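Local coordinates for protein importin subunit beta-1 (Saccharomyces cerevisiae, PDB 5OWU) that carries proteins into the nucleus as the importin beta subunit, working through importin alpha, which recognises the classical nuclear localization signal of the cargo, at residues S320-V325 with Q360-H365. Numbering follows the deposited sequence.
Sequences SSIKDV and QNCGNH
Ile322 does nearly all the reaching here: its CD1 methyl enters the bend of the chain between Cys362 and His365, touching CB of Cys362 at 3.5 Å and CB of His365 at the same 3.5 Å. The first of these is tighter than ordinary carbon–carbon contact, and SG of Cys362 lies 3.7 Å from CD1 of Ile322. CG1 lies anti to the carbonyl carbon (chi1 -73°) and the chain then runs on extended (chi2 171°), which carries CD1 out to the end of helix 347-362, while CG2 of Ile322 lies 3.6 Å from the backbone O of His365. Helices 317-332 and 347-362 are both part of HEAT 8, and Ile322 makes the contact where the later one ends against the earlier one. Gly363, with positive phi, is the first residue beyond helix 347-362, and the following 3-10 turn brings His365 round beside the isoleucine. Cys362 is buried and packs also on Ala318 and Leu319. By contrast, the His365 side is exposed: its side chain crosses that of Ile322 at about a right angle and meets it through CB, and the imidazole extends past the methyl. No hydrogen bond joins the two segments.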
loop_
_atom_site.group_PDB
_atom_site.type_symbol
_atom_site.label_atom_id
_atom_site.label_comp_id
_atom_site.label_asym_id
_atom_site.label_seq_id
_atom_site.Cartn_x
_atom_site.Cartn_y
_atom_site.Cartn_z
ATOM N N SER A 320 28.736 7.724 -1.171
ATOM C CA SER A 320 30.162 7.414 -1.169
ATOM C C SER A 320 30.505 6.280 -2.125
ATOM O O SER A 320 31.629 6.221 -2.630
ATOM C CB SER A 320 30.609 7.031 0.241
ATOM O OG SER A 320 30.284 8.038 1.185
ATOM N N SER A 321 29.571 5.362 -2.363
ATOM C CA SER A 321 29.850 4.137 -3.104
ATOM C C SER A 321 29.487 4.218 -4.584
ATOM O O SER A 321 29.706 3.241 -5.309
ATOM C CB SER A 321 29.086 2.971 -2.474
ATOM O OG SER A 321 29.303 2.914 -1.077
ATOM N N ILE A 322 28.932 5.344 -5.043
ATOM C CA ILE A 322 28.429 5.441 -6.417
ATOM C C ILE A 322 29.486 5.003 -7.417
ATOM O O ILE A 322 29.208 4.225 -8.340
ATOM C CB ILE A 322 27.955 6.874 -6.710
ATOM C CG1 ILE A 322 26.643 7.149 -5.988
ATOM C CG2 ILE A 322 27.771 7.093 -8.208
ATOM C CD1 ILE A 322 26.214 8.585 -6.053
ATOM N N LYS A 323 30.705 5.530 -7.259
ATOM C CA LYS A 323 31.809 5.226 -8.162
ATOM C C LYS A 323 31.947 3.726 -8.392
ATOM O O LYS A 323 32.224 3.285 -9.513
ATOM C CB LYS A 323 33.122 5.792 -7.592
ATOM C CG LYS A 323 33.216 7.330 -7.533
ATOM C CD LYS A 323 34.486 7.815 -6.781
ATOM C CE LYS A 323 34.456 9.328 -6.472
ATOM N NZ LYS A 323 35.522 9.795 -5.507
ATOM N N ASP A 324 31.791 2.928 -7.337
ATOM C CA ASP A 324 32.018 1.488 -7.410
ATOM C C ASP A 324 30.754 0.660 -7.624
ATOM O O ASP A 324 30.836 -0.416 -8.226
ATOM C CB ASP A 324 32.713 1.021 -6.127
ATOM C CG ASP A 324 33.832 1.955 -5.703
ATOM O OD1 ASP A 324 34.544 2.460 -6.592
ATOM O OD2 ASP A 324 33.991 2.211 -4.493
ATOM N N VAL A 325 29.593 1.126 -7.157
ATOM C CA VAL A 325 28.362 0.346 -7.268
ATOM C C VAL A 325 27.706 0.551 -8.629
ATOM O O VAL A 325 27.269 -0.409 -9.276
ATOM C CB VAL A 325 27.385 0.713 -6.134
ATOM C CG1 VAL A 325 26.043 0.051 -6.358
ATOM C CG2 VAL A 325 27.948 0.306 -4.783
ATOM N N GLN A 360 17.598 9.400 -7.053
ATOM C CA GLN A 360 16.795 10.196 -6.127
ATOM C C GLN A 360 17.579 10.526 -4.864
ATOM O O GLN A 360 17.475 11.633 -4.327
ATOM C CB GLN A 360 15.505 9.445 -5.776
ATOM C CG GLN A 360 14.546 9.305 -6.941
ATOM C CD GLN A 360 13.419 8.329 -6.665
ATOM O OE1 GLN A 360 13.629 7.266 -6.081
ATOM N NE2 GLN A 360 12.213 8.685 -7.092
ATOM N N ASN A 361 18.376 9.576 -4.382
ATOM C CA ASN A 361 19.086 9.751 -3.123
ATOM C C ASN A 361 20.315 10.638 -3.279
ATOM O O ASN A 361 20.674 11.361 -2.343
ATOM C CB ASN A 361 19.484 8.376 -2.584
ATOM C CG ASN A 361 20.150 8.438 -1.225
ATOM O OD1 ASN A 361 20.000 9.404 -0.482
ATOM N ND2 ASN A 361 20.880 7.383 -0.889
ATOM N N CYS A 362 20.947 10.620 -4.451
ATOM C CA CYS A 362 22.284 11.173 -4.625
ATOM C C CYS A 362 22.371 12.272 -5.675
ATOM O O CYS A 362 23.453 12.841 -5.858
ATOM C CB CYS A 362 23.265 10.051 -4.993
ATOM S SG CYS A 362 23.307 8.721 -3.772
ATOM N N GLY A 363 21.290 12.566 -6.388
ATOM C CA GLY A 363 21.276 13.730 -7.259
ATOM C C GLY A 363 22.393 13.716 -8.288
ATOM O O GLY A 363 22.667 12.697 -8.933
ATOM N N ASN A 364 23.049 14.872 -8.442
ATOM C CA ASN A 364 24.061 15.049 -9.481
ATOM C C ASN A 364 25.185 14.019 -9.405
ATOM O O ASN A 364 25.862 13.786 -10.409
ATOM C CB ASN A 364 24.664 16.458 -9.391
ATOM C CG ASN A 364 23.673 17.547 -9.750
ATOM O OD1 ASN A 364 22.599 17.276 -10.289
ATOM N ND2 ASN A 364 24.034 18.797 -9.457
ATOM N N HIS A 365 25.420 13.396 -8.253
ATOM C CA HIS A 365 26.519 12.440 -8.179
ATOM C C HIS A 365 26.289 11.215 -9.061
ATOM O O HIS A 365 27.247 10.489 -9.341
ATOM C CB HIS A 365 26.750 11.992 -6.735
ATOM C CG HIS A 365 27.415 13.022 -5.881
ATOM N ND1 HIS A 365 26.736 14.086 -5.325
ATOM C CD2 HIS A 365 28.703 13.148 -5.482
ATOM C CE1 HIS A 365 27.577 14.824 -4.623
ATOM N NE2 HIS A 365 28.777 14.276 -4.700
#